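Local atomic coordinates of protein transport protein HOFQ (Aggregatibacter actinomycetemcomitans, PDB entry 2Y3M), a protein that is a competence secretin whose extra-membranous domains bind DNA and which probably helps carry DNA across the outer membrane. Residues P19-L24 against K62-W67; N106-K111 against N158-I163; G129-L132 against S137-F140. One frame throughout, in Å; residues are numbered along the deposited sequence.

Contact 1: residues P19-L24 against K62-W67; sequences PTLQQL and KQLDLW
The backbone bond from Leu24 N to Thr20 O, 3.1 Å long, closes a turn of helix 18-26 and places two residues that meet Leu64 one turn apart on the same side. The contact joins helix 18-26 to the residue that follows helix 51-63 in the N-terminal beta-alpha-beta-beta-alpha-beta domain, a topology consistent with the N0 domain of secretins. Leu64 follows helix 51-63, where the backbone has opened to psi 129°, and it is the single residue through which 62-67 touches the first helix. Its isobutyl fork divides the work. Methyl CD2 enters between the two residues of that helical turn, 3.9 Å from Leu24 CD1 and 4.0 Å from Thr20 CG2, with both side chains sliding past Leu64 in the opposite direction. Methyl CD1 instead reaches CD2 of Leu21, also 3.9 Å away, and there the two leucines cross at a slant. Thr20 offers carbon rather than oxygen because its CG2 stands anti to the backbone N while OG1 sits beside that nitrogen (chi1 -60°). Leu21 is buried and also packs on Leu32 of strand 31-36, which ties the contact to the small second sheet. On either side of Leu64 in the sequence the chain meets the second subunit: Lys62 NZ makes a salt bridge to Asp65 OD2 of that subunit, and Leu66 packs on its Leu66. An Asx turn shapes this exit into strand 67-76, with Asp65 OD1 accepting from Trp67 N at 3.1 Å and 162° through its anti lone pair.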
ATOM      1  N   PRO B  19       2.287  -1.592 -14.683  1.00 71.30           N
ATOM      2  CA  PRO B  19       1.152  -1.524 -15.623  1.00 74.16           C
ATOM      3  C   PRO B  19      -0.147  -0.990 -15.006  1.00 70.93           C
ATOM      4  O   PRO B  19      -0.809  -0.138 -15.605  1.00 71.12           O
ATOM      5  CB  PRO B  19       0.972  -2.983 -16.074  1.00 82.35           C
ATOM      6  CG  PRO B  19       2.197  -3.708 -15.599  1.00 83.58           C
ATOM      7  CD  PRO B  19       2.639  -2.989 -14.374  1.00 74.97           C
ATOM      8  N   THR B  20      -0.488  -1.494 -13.819  1.00 69.70           N
ATOM      9  CA  THR B  20      -1.682  -1.089 -13.071  1.00 69.95           C
ATOM     10  C   THR B  20      -1.678   0.402 -12.727  1.00 66.45           C
ATOM     11  O   THR B  20      -2.722   1.057 -12.751  1.00 69.06           O
ATOM     12  CB  THR B  20      -1.813  -1.923 -11.777  1.00 70.94           C
ATOM     13  OG1 THR B  20      -1.931  -3.310 -12.119  1.00 76.81           O
ATOM     14  CG2 THR B  20      -3.030  -1.499 -10.954  1.00 74.55           C
ATOM     15  N   LEU B  21      -0.498   0.925 -12.406  1.00 63.29           N
ATOM     16  CA  LEU B  21      -0.333   2.342 -12.083  1.00 63.32           C
ATOM     17  C   LEU B  21      -0.599   3.260 -13.278  1.00 64.08           C
ATOM     18  O   LEU B  21      -1.228   4.308 -13.124  1.00 66.05           O
ATOM     19  CB  LEU B  21       1.063   2.614 -11.507  1.00 63.67           C
ATOM     20  CG  LEU B  21       1.336   2.282 -10.037  1.00 64.88           C
ATOM     21  CD1 LEU B  21       2.818   2.446  -9.727  1.00 67.63           C
ATOM     22  CD2 LEU B  21       0.491   3.137  -9.093  1.00 68.95           C
ATOM     23  N   GLN B  22      -0.118   2.863 -14.456  1.00 64.20           N
ATOM     24  CA  GLN B  22      -0.304   3.645 -15.682  1.00 66.00           C
ATOM     25  C   GLN B  22      -1.750   3.581 -16.169  1.00 67.87           C
ATOM     26  O   GLN B  22      -2.285   4.571 -16.676  1.00 69.25           O
ATOM     27  CB  GLN B  22       0.660   3.176 -16.775  1.00 68.96           C
ATOM     28  CG  GLN B  22       2.100   3.641 -16.570  1.00 71.29           C
ATOM     29  CD  GLN B  22       3.113   2.822 -17.355  1.00 77.46           C
ATOM     30  OE1 GLN B  22       2.990   1.600 -17.472  1.00 78.76           O
ATOM     31  NE2 GLN B  22       4.129   3.494 -17.887  1.00 83.57           N
ATOM     32  N   GLN B  23      -2.369   2.416 -16.004  1.00 69.83           N
ATOM     33  CA  GLN B  23      -3.773   2.214 -16.345  1.00 75.44           C
ATOM     34  C   GLN B  23      -4.698   3.112 -15.513  1.00 76.48           C
ATOM     35  O   GLN B  23      -5.563   3.791 -16.068  1.00 80.66           O
ATOM     36  CB  GLN B  23      -4.159   0.741 -16.180  1.00 80.81           C
ATOM     37  CG  GLN B  23      -3.607  -0.187 -17.250  1.00 85.75           C
ATOM     38  CD  GLN B  23      -4.469  -0.240 -18.505  1.00 96.01           C
ATOM     39  OE1 GLN B  23      -4.919   0.786 -19.019  1.00 95.66           O
ATOM     40  NE2 GLN B  23      -4.693  -1.447 -19.011  1.00106.65           N
ATOM     41  N   LEU B  24      -4.507   3.123 -14.192  1.00 74.66           N
ATOM     42  CA  LEU B  24      -5.333   3.949 -13.299  1.00 79.10           C
ATOM     43  C   LEU B  24      -4.955   5.430 -13.320  1.00 78.15           C
ATOM     44  O   LEU B  24      -5.664   6.264 -12.753  1.00 84.48           O
ATOM     45  CB  LEU B  24      -5.339   3.403 -11.861  1.00 81.03           C
ATOM     46  CG  LEU B  24      -6.512   2.483 -11.478  1.00 90.12           C
ATOM     47  CD1 LEU B  24      -6.218   1.697 -10.203  1.00 91.06           C
ATOM     48  CD2 LEU B  24      -7.833   3.257 -11.342  1.00100.98           C
ATOM     49  N   LYS B  62      -3.426   4.835  -3.402  1.00 49.81           N
ATOM     50  CA  LYS B  62      -3.381   4.492  -1.981  1.00 52.23           C
ATOM     51  C   LYS B  62      -4.218   3.252  -1.662  1.00 55.17           C
ATOM     52  O   LYS B  62      -3.867   2.482  -0.774  1.00 56.84           O
ATOM     53  CB  LYS B  62      -3.834   5.677  -1.121  1.00 52.95           C
ATOM     54  CG  LYS B  62      -2.781   6.763  -0.946  1.00 52.05           C
ATOM     55  CD  LYS B  62      -3.321   7.937  -0.129  1.00 54.48           C
ATOM     56  CE  LYS B  62      -2.254   9.002   0.125  1.00 53.94           C
ATOM     57  NZ  LYS B  62      -1.362   8.670   1.273  1.00 57.87           N
ATOM     58  N   GLN B  63      -5.312   3.067  -2.402  1.00 73.06           N
ATOM     59  CA  GLN B  63      -6.224   1.931  -2.215  1.00 75.74           C
ATOM     60  C   GLN B  63      -5.686   0.605  -2.766  1.00 69.99           C
ATOM     61  O   GLN B  63      -6.202  -0.459  -2.419  1.00 71.88           O
ATOM     62  CB  GLN B  63      -7.588   2.230  -2.847  1.00 81.42           C
ATOM     63  CG  GLN B  63      -8.462   3.183  -2.043  1.00 91.11           C
ATOM     64  CD  GLN B  63      -9.556   3.840  -2.879  1.00 96.42           C
ATOM     65  OE1 GLN B  63      -9.726   5.061  -2.848  1.00100.25           O
ATOM     66  NE2 GLN B  63     -10.296   3.033  -3.634  1.00 97.42           N
ATOM     67  N   LEU B  64      -4.670   0.669  -3.626  1.00 64.93           N
ATOM     68  CA  LEU B  64      -4.105  -0.531  -4.250  1.00 61.64           C
ATOM     69  C   LEU B  64      -3.466  -1.456  -3.228  1.00 59.43           C
ATOM     70  O   LEU B  64      -2.648  -1.021  -2.414  1.00 58.28           O
ATOM     71  CB  LEU B  64      -3.055  -0.169  -5.308  1.00 58.82           C
ATOM     72  CG  LEU B  64      -3.472   0.532  -6.603  1.00 62.26           C
ATOM     73  CD1 LEU B  64      -2.232   0.879  -7.425  1.00 61.32           C
ATOM     74  CD2 LEU B  64      -4.451  -0.305  -7.424  1.00 66.39           C
ATOM     75  N   ASP B  65      -3.842  -2.731  -3.274  1.00 60.25           N
ATOM     76  CA  ASP B  65      -3.178  -3.741  -2.459  1.00 58.13           C
ATOM     77  C   ASP B  65      -1.834  -4.104  -3.093  1.00 53.84           C
ATOM     78  O   ASP B  65      -1.780  -4.631  -4.204  1.00 54.07           O
ATOM     79  CB  ASP B  65      -4.055  -4.983  -2.273  1.00 61.16           C
ATOM     80  CG  ASP B  65      -3.675  -5.785  -1.030  1.00 60.71           C
ATOM     81  OD1 ASP B  65      -2.481  -6.123  -0.863  1.00 55.61           O
ATOM     82  OD2 ASP B  65      -4.578  -6.077  -0.215  1.00 66.71           O
ATOM     83  N   LEU B  66      -0.759  -3.817  -2.364  1.00 52.02           N
ATOM     84  CA  LEU B  66       0.606  -3.985  -2.860  1.00 50.05           C
ATOM     85  C   LEU B  66       1.171  -5.404  -2.684  1.00 48.42           C
ATOM     86  O   LEU B  66       2.253  -5.709  -3.192  1.00 48.23           O
ATOM     87  CB  LEU B  66       1.538  -2.957  -2.196  1.00 50.40           C
ATOM     88  CG  LEU B  66       1.266  -1.455  -2.396  1.00 53.52           C
ATOM     89  CD1 LEU B  66       2.151  -0.634  -1.479  1.00 55.78           C
ATOM     90  CD2 LEU B  66       1.440  -0.996  -3.852  1.00 53.49           C
ATOM     91  N   TRP B  67       0.440  -6.270  -1.988  1.00 48.65           N
ATOM     92  CA  TRP B  67       0.986  -7.569  -1.597  1.00 47.05           C
ATOM     93  C   TRP B  67       0.209  -8.759  -2.138  1.00 49.11           C
ATOM     94  O   TRP B  67      -1.020  -8.806  -2.057  1.00 52.37           O
ATOM     95  CB  TRP B  67       1.084  -7.658  -0.076  1.00 46.86           C
ATOM     96  CG  TRP B  67       1.803  -6.493   0.516  1.00 47.37           C
ATOM     97  CD1 TRP B  67       1.247  -5.336   0.977  1.00 50.22           C
ATOM     98  CD2 TRP B  67       3.217  -6.356   0.687  1.00 46.31           C
ATOM     99  NE1 TRP B  67       2.224  -4.489   1.435  1.00 51.75           N
ATOM    100  CE2 TRP B  67       3.445  -5.089   1.272  1.00 49.43           C
ATOM    101  CE3 TRP B  67       4.315  -7.186   0.412  1.00 44.50           C
ATOM    102  CZ2 TRP B  67       4.728  -4.627   1.587  1.00 51.16           C
ATOM    103  CZ3 TRP B  67       5.592  -6.730   0.730  1.00 46.32           C
ATOM    104  CH2 TRP B  67       5.786  -5.455   1.310  1.00 49.78           C
TER

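Contact 2: residues N106-K111 against N158-I163; sequences NTATIK and NIKKLI. Unlike the reference sequence in segment 106-111: Asn106 (reference Thr).
Strand 106-111 and the helical segment 158-163 run parallel, their axes 10.1 Å apart at an angle of 0°, and the backbones come nearest at Ile110 and Lys160, with 7.3 Å between their CA atoms. This is alpha-on-beta packing within the C-terminal beta-alpha-beta-beta-alpha domain, probably the part of the protein that resembles type I KH domains. Strand alternation turns Ala108 and Ile110 to the helix and Thr109 and Lys111 away from it. Ile110 sits over the step from Lys160 to Ile163, just under one helical turn, and uses both its branches. Its CG2 methyl meets CG2 of Ile163 at 3.6 Å, and its CD1 meets CD1 of the same residue, again at 3.6 Å, so the two isoleucines touch at two points while crossing at a slant. Ile110 CD1 also lies against the helix backbone, 3.8 Å from Lys160 CA, and 3.9 Å from Lys160 CG. Lys160 holds CG anti to its backbone N (chi1 -174°) and continues extended, which carries its methylenes across Ile110 and brings CD to within 4.3 Å of Ala108 CB. Behind the contact, Ile163 also packs on Leu147 of the adjacent strand and on Val120 and Leu124 of helix 117-125. Backbone bonds of Ala108 with Ile149 and of Ile110 with Leu147 seat this edge strand in the sheet. No hydrogen bond spans the two segments: carbon alone meets carbon, so the helix is held to the edge of the sheet by shape and hydrophobic burial, with the lysine adding its methylenes while its ammonium end lies off to the side of Ala108.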
ATOM      1  N   ASN B 106       6.206 -39.800   4.074  1.00 56.36           N
ATOM      2  CA  ASN B 106       5.161 -39.907   3.058  1.00 55.54           C
ATOM      3  C   ASN B 106       4.546 -38.549   2.736  1.00 51.29           C
ATOM      4  O   ASN B 106       4.595 -37.635   3.554  1.00 47.93           O
ATOM      5  CB  ASN B 106       4.069 -40.886   3.494  1.00 54.49           C
ATOM      6  CG  ASN B 106       4.470 -42.338   3.304  1.00 60.14           C
ATOM      7  OD1 ASN B 106       5.607 -42.651   2.937  1.00 64.17           O
ATOM      8  ND2 ASN B 106       3.533 -43.236   3.560  1.00 60.26           N
ATOM      9  N   THR B 107       3.969 -38.437   1.543  1.00 52.28           N
ATOM     10  CA  THR B 107       3.340 -37.205   1.074  1.00 49.48           C
ATOM     11  C   THR B 107       1.913 -37.478   0.609  1.00 47.96           C
ATOM     12  O   THR B 107       1.639 -38.520   0.022  1.00 51.43           O
ATOM     13  CB  THR B 107       4.159 -36.567  -0.073  1.00 53.31           C
ATOM     14  OG1 THR B 107       5.463 -36.236   0.410  1.00 55.19           O
ATOM     15  CG2 THR B 107       3.500 -35.298  -0.583  1.00 51.49           C
ATOM     16  N   ALA B 108       1.007 -36.543   0.885  1.00 43.83           N
ATOM     17  CA  ALA B 108      -0.387 -36.671   0.468  1.00 42.77           C
ATOM     18  C   ALA B 108      -1.018 -35.319   0.155  1.00 40.29           C
ATOM     19  O   ALA B 108      -0.895 -34.365   0.923  1.00 37.50           O
ATOM     20  CB  ALA B 108      -1.203 -37.404   1.524  1.00 40.84           C
ATOM     21  N   THR B 109      -1.686 -35.253  -0.989  1.00 42.11           N
ATOM     22  CA  THR B 109      -2.460 -34.087  -1.364  1.00 40.51           C
ATOM     23  C   THR B 109      -3.902 -34.368  -1.000  1.00 38.72           C
ATOM     24  O   THR B 109      -4.467 -35.382  -1.398  1.00 40.86           O
ATOM     25  CB  THR B 109      -2.359 -33.821  -2.868  1.00 44.37           C
ATOM     26  OG1 THR B 109      -0.996 -33.547  -3.210  1.00 47.82           O
ATOM     27  CG2 THR B 109      -3.240 -32.643  -3.277  1.00 42.98           C
ATOM     28  N   ILE B 110      -4.498 -33.471  -0.233  1.00 38.96           N
ATOM     29  CA  ILE B 110      -5.900 -33.612   0.110  1.00 37.90           C
ATOM     30  C   ILE B 110      -6.686 -32.456  -0.496  1.00 37.33           C
ATOM     31  O   ILE B 110      -6.394 -31.286  -0.248  1.00 36.54           O
ATOM     32  CB  ILE B 110      -6.099 -33.766   1.635  1.00 36.32           C
ATOM     33  CG1 ILE B 110      -5.313 -34.993   2.125  1.00 38.56           C
ATOM     34  CG2 ILE B 110      -7.572 -33.941   1.969  1.00 36.35           C
ATOM     35  CD1 ILE B 110      -4.922 -34.959   3.577  1.00 38.23           C
ATOM     36  N   LYS B 111      -7.657 -32.806  -1.330  1.00 38.91           N
ATOM     37  CA  LYS B 111      -8.490 -31.830  -2.007  1.00 39.53           C
ATOM     38  C   LYS B 111      -9.800 -31.721  -1.248  1.00 39.06           C
ATOM     39  O   LYS B 111     -10.564 -32.680  -1.187  1.00 40.48           O
ATOM     40  CB  LYS B 111      -8.760 -32.270  -3.445  1.00 42.62           C
ATOM     41  CG  LYS B 111      -7.516 -32.483  -4.280  1.00 44.70           C
ATOM     42  CD  LYS B 111      -7.884 -32.905  -5.688  1.00 48.94           C
ATOM     43  CE  LYS B 111      -6.702 -32.806  -6.631  1.00 52.14           C
ATOM     44  NZ  LYS B 111      -7.127 -33.055  -8.045  1.00 57.31           N
ATOM     45  N   ASN B 158      -3.340 -41.012   9.531  1.00 35.26           N
ATOM     46  CA  ASN B 158      -4.368 -40.617  10.486  1.00 37.40           C
ATOM     47  C   ASN B 158      -4.872 -39.180  10.318  1.00 37.93           C
ATOM     48  O   ASN B 158      -6.035 -38.890  10.599  1.00 39.98           O
ATOM     49  CB  ASN B 158      -3.878 -40.847  11.912  1.00 40.07           C
ATOM     50  CG  ASN B 158      -3.580 -42.305  12.191  1.00 41.94           C
ATOM     51  OD1 ASN B 158      -4.182 -43.204  11.590  1.00 42.13           O
ATOM     52  ND2 ASN B 158      -2.646 -42.551  13.106  1.00 43.58           N
ATOM     53  N   ILE B 159      -3.996 -38.289   9.866  1.00 43.30           N
ATOM     54  CA  ILE B 159      -4.389 -36.903   9.644  1.00 42.02           C
ATOM     55  C   ILE B 159      -5.223 -36.805   8.375  1.00 41.41           C
ATOM     56  O   ILE B 159      -6.214 -36.077   8.334  1.00 39.95           O
ATOM     57  CB  ILE B 159      -3.178 -35.963   9.616  1.00 44.36           C
ATOM     58  CG1 ILE B 159      -2.561 -35.892  11.011  1.00 46.00           C
ATOM     59  CG2 ILE B 159      -3.581 -34.561   9.150  1.00 43.28           C
ATOM     60  CD1 ILE B 159      -1.138 -35.444  11.012  1.00 50.72           C
ATOM     61  N   LYS B 160      -4.835 -37.569   7.358  1.00 43.99           N
ATOM     62  CA  LYS B 160      -5.630 -37.714   6.146  1.00 45.51           C
ATOM     63  C   LYS B 160      -7.032 -38.216   6.508  1.00 43.91           C
ATOM     64  O   LYS B 160      -8.029 -37.735   5.973  1.00 44.03           O
ATOM     65  CB  LYS B 160      -4.930 -38.663   5.165  1.00 50.59           C
ATOM     66  CG  LYS B 160      -5.584 -38.794   3.805  1.00 54.66           C
ATOM     67  CD  LYS B 160      -4.688 -39.551   2.832  1.00 62.04           C
ATOM     68  CE  LYS B 160      -5.490 -40.051   1.647  1.00 68.01           C
ATOM     69  NZ  LYS B 160      -4.621 -40.595   0.574  1.00 77.50           N
ATOM     70  N   LYS B 161      -7.104 -39.168   7.430  1.00 43.50           N
ATOM     71  CA  LYS B 161      -8.391 -39.655   7.902  1.00 43.15           C
ATOM     72  C   LYS B 161      -9.152 -38.569   8.664  1.00 41.12           C
ATOM     73  O   LYS B 161     -10.340 -38.362   8.433  1.00 41.92           O
ATOM     74  CB  LYS B 161      -8.229 -40.927   8.740  1.00 44.00           C
ATOM     75  CG  LYS B 161      -7.967 -42.180   7.900  1.00 47.84           C
ATOM     76  CD  LYS B 161      -7.645 -43.398   8.768  1.00 49.39           C
ATOM     77  CE  LYS B 161      -8.900 -44.078   9.284  1.00 50.03           C
ATOM     78  NZ  LYS B 161      -9.639 -44.790   8.193  1.00 54.43           N
ATOM     79  N   LEU B 162      -8.461 -37.865   9.554  1.00 40.04           N
ATOM     80  CA  LEU B 162      -9.083 -36.785  10.323  1.00 40.18           C
ATOM     81  C   LEU B 162      -9.615 -35.656   9.422  1.00 40.14           C
ATOM     82  O   LEU B 162     -10.708 -35.130   9.654  1.00 41.36           O
ATOM     83  CB  LEU B 162      -8.100 -36.245  11.358  1.00 40.58           C
ATOM     84  CG  LEU B 162      -8.554 -35.272  12.449  1.00 43.04           C
ATOM     85  CD1 LEU B 162      -9.885 -35.645  13.102  1.00 45.51           C
ATOM     86  CD2 LEU B 162      -7.446 -35.172  13.488  1.00 45.77           C
ATOM     87  N   ILE B 163      -8.851 -35.317   8.385  1.00 39.57           N
ATOM     88  CA  ILE B 163      -9.227 -34.254   7.459  1.00 40.26           C
ATOM     89  C   ILE B 163     -10.486 -34.618   6.682  1.00 42.36           C
ATOM     90  O   ILE B 163     -11.364 -33.775   6.489  1.00 43.73           O
ATOM     91  CB  ILE B 163      -8.071 -33.898   6.502  1.00 40.83           C
ATOM     92  CG1 ILE B 163      -6.996 -33.116   7.262  1.00 40.10           C
ATOM     93  CG2 ILE B 163      -8.577 -33.094   5.300  1.00 42.14           C
ATOM     94  CD1 ILE B 163      -5.656 -33.071   6.573  1.00 42.19           C
TER

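Contact 3: residues G129-L132 against S137-F140; sequences GSLL and SITF
No aromatic face or edge is used where Leu131 and Leu132 meet Ile138; apart from aliphatic carbon, what they approach is the backbone of Ser137, whose N lies 3.6 Å and whose CA lies 3.7 Å from Leu132 CD1. The ring of Phe140 lies further along the strand, where its side chain packs on Met121, Leu147 and Ile72, and on Leu51 of the second subunit. The setting is the hydrophobic interior of the C-terminal domain, probably the KH-like one, where the loop after helix 117-125 folds back over the start of strand 137-141. The backbones of the two segments do not pair: the nearest CA atoms, those of Leu132 and Ser137, are 7.1 Å apart, and side chains fill the interval. Successive leucines reach Ile138 in different ways. Leu131 has CG anti to its backbone N (chi1 169°) and crosses the isoleucine at about a right angle, whereas Leu132 has CG anti to the carbonyl carbon (chi1 -49°) and comes in more slantwise. Leu132 divides its methyls, though not cleanly: CD1 lies mainly on the Ser137 backbone but also near Ile138 CG1, and CD2 on the isoleucine. Ser137 points its own side chain away from the loop. Around them, Leu131 also packs on Leu124, and Ile138 on Met121, both of helix 117-125, while Ile138 bonds through its backbone to Tyr74, so that this strand is joined to strand 67-76. The two leucines converge on a single methyl: Ile138 CD1 lies 4.0 Å from Leu131 CD2 and 4.0 Å from Leu132 CD2.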
ATOM      1  N   GLY B 129      -0.816 -29.938  22.392  1.00 66.71           N
ATOM      2  CA  GLY B 129      -0.075 -31.018  21.755  1.00 65.79           C
ATOM      3  C   GLY B 129       0.151 -30.762  20.280  1.00 60.56           C
ATOM      4  O   GLY B 129      -0.670 -30.121  19.614  1.00 56.90           O
ATOM      5  N   SER B 130       1.271 -31.265  19.768  1.00 61.06           N
ATOM      6  CA  SER B 130       1.589 -31.128  18.354  1.00 57.15           C
ATOM      7  C   SER B 130       0.749 -32.080  17.504  1.00 54.12           C
ATOM      8  O   SER B 130       0.521 -33.232  17.876  1.00 56.44           O
ATOM      9  CB  SER B 130       3.086 -31.334  18.099  1.00 60.39           C
ATOM     10  OG  SER B 130       3.558 -32.532  18.692  1.00 65.46           O
ATOM     11  N   LEU B 131       0.276 -31.560  16.375  1.00 42.33           N
ATOM     12  CA  LEU B 131      -0.463 -32.324  15.381  1.00 39.77           C
ATOM     13  C   LEU B 131       0.459 -33.273  14.614  1.00 38.29           C
ATOM     14  O   LEU B 131       0.128 -34.437  14.421  1.00 38.41           O
ATOM     15  CB  LEU B 131      -1.148 -31.359  14.409  1.00 38.15           C
ATOM     16  CG  LEU B 131      -1.789 -31.883  13.123  1.00 36.79           C
ATOM     17  CD1 LEU B 131      -3.117 -32.574  13.419  1.00 37.30           C
ATOM     18  CD2 LEU B 131      -1.984 -30.722  12.139  1.00 35.70           C
ATOM     19  N   LEU B 132       1.609 -32.754  14.186  1.00 37.63           N
ATOM     20  CA  LEU B 132       2.604 -33.498  13.409  1.00 36.96           C
ATOM     21  C   LEU B 132       3.840 -33.809  14.243  1.00 38.76           C
ATOM     22  O   LEU B 132       4.064 -33.192  15.282  1.00 40.53           O
ATOM     23  CB  LEU B 132       3.039 -32.671  12.188  1.00 35.98           C
ATOM     24  CG  LEU B 132       1.987 -32.025  11.276  1.00 34.46           C
ATOM     25  CD1 LEU B 132       2.608 -30.928  10.444  1.00 34.65           C
ATOM     26  CD2 LEU B 132       1.322 -33.041  10.374  1.00 34.56           C
ATOM     27  N   SER B 137       5.284 -31.394   8.116  1.00 36.02           N
ATOM     28  CA  SER B 137       4.890 -30.085   7.631  1.00 35.22           C
ATOM     29  C   SER B 137       3.584 -30.195   6.866  1.00 33.53           C
ATOM     30  O   SER B 137       3.256 -31.251   6.321  1.00 33.31           O
ATOM     31  CB  SER B 137       5.977 -29.470   6.742  1.00 37.77           C
ATOM     32  OG  SER B 137       6.171 -30.239   5.570  1.00 39.12           O
ATOM     33  N   ILE B 138       2.840 -29.096   6.854  1.00 32.65           N
ATOM     34  CA  ILE B 138       1.665 -28.958   6.014  1.00 32.26           C
ATOM     35  C   ILE B 138       1.756 -27.651   5.249  1.00 33.31           C
ATOM     36  O   ILE B 138       2.187 -26.631   5.788  1.00 33.79           O
ATOM     37  CB  ILE B 138       0.351 -29.033   6.822  1.00 30.83           C
ATOM     38  CG1 ILE B 138       0.103 -30.477   7.293  1.00 30.86           C
ATOM     39  CG2 ILE B 138      -0.829 -28.536   5.981  1.00 31.10           C
ATOM     40  CD1 ILE B 138      -1.075 -30.651   8.260  1.00 30.47           C
ATOM     41  N   THR B 139       1.392 -27.704   3.973  1.00 34.51           N
ATOM     42  CA  THR B 139       1.242 -26.503   3.178  1.00 35.80           C
ATOM     43  C   THR B 139      -0.176 -26.514   2.607  1.00 35.63           C
ATOM     44  O   THR B 139      -0.641 -27.531   2.082  1.00 36.29           O
ATOM     45  CB  THR B 139       2.358 -26.372   2.096  1.00 38.97           C
ATOM     46  OG1 THR B 139       2.133 -25.209   1.298  1.00 40.87           O
ATOM     47  CG2 THR B 139       2.396 -27.566   1.187  1.00 41.63           C
ATOM     48  N   PHE B 140      -0.879 -25.394   2.752  1.00 35.40           N
ATOM     49  CA  PHE B 140      -2.291 -25.330   2.377  1.00 35.52           C
ATOM     50  C   PHE B 140      -2.687 -23.982   1.798  1.00 37.24           C
ATOM     51  O   PHE B 140      -1.959 -23.001   1.937  1.00 37.96           O
ATOM     52  CB  PHE B 140      -3.189 -25.684   3.568  1.00 33.48           C
ATOM     53  CG  PHE B 140      -3.102 -24.713   4.720  1.00 32.47           C
ATOM     54  CD1 PHE B 140      -2.040 -24.776   5.630  1.00 31.31           C
ATOM     55  CD2 PHE B 140      -4.097 -23.752   4.911  1.00 32.55           C
ATOM     56  CE1 PHE B 140      -1.964 -23.899   6.710  1.00 31.57           C
ATOM     57  CE2 PHE B 140      -4.033 -22.858   5.985  1.00 33.22           C
ATOM     58  CZ  PHE B 140      -2.963 -22.929   6.890  1.00 32.98           C
TER

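From the N terminus, contact 1 comes first: it closes the loop between helix 18-26 and the end of helix 51-63, and is complete before the other two begin. Strand 67-76 then carries the chain to the second domain, where it pairs with strand 137-141. There contact 2 closes a larger loop, from strand 106-111 to helix 153-166, and contact 3 is nested within it. Contacts 2 and 3 touch, Ile159 CD1 lying 3.5 Å from Leu132 CD2, and share one sheet and one hydrophobic interior. Contact 1 lies on the opposite side of the chain's centre, its centre about 39 Å from that of contact 2 and 36 Å from that of contact 3.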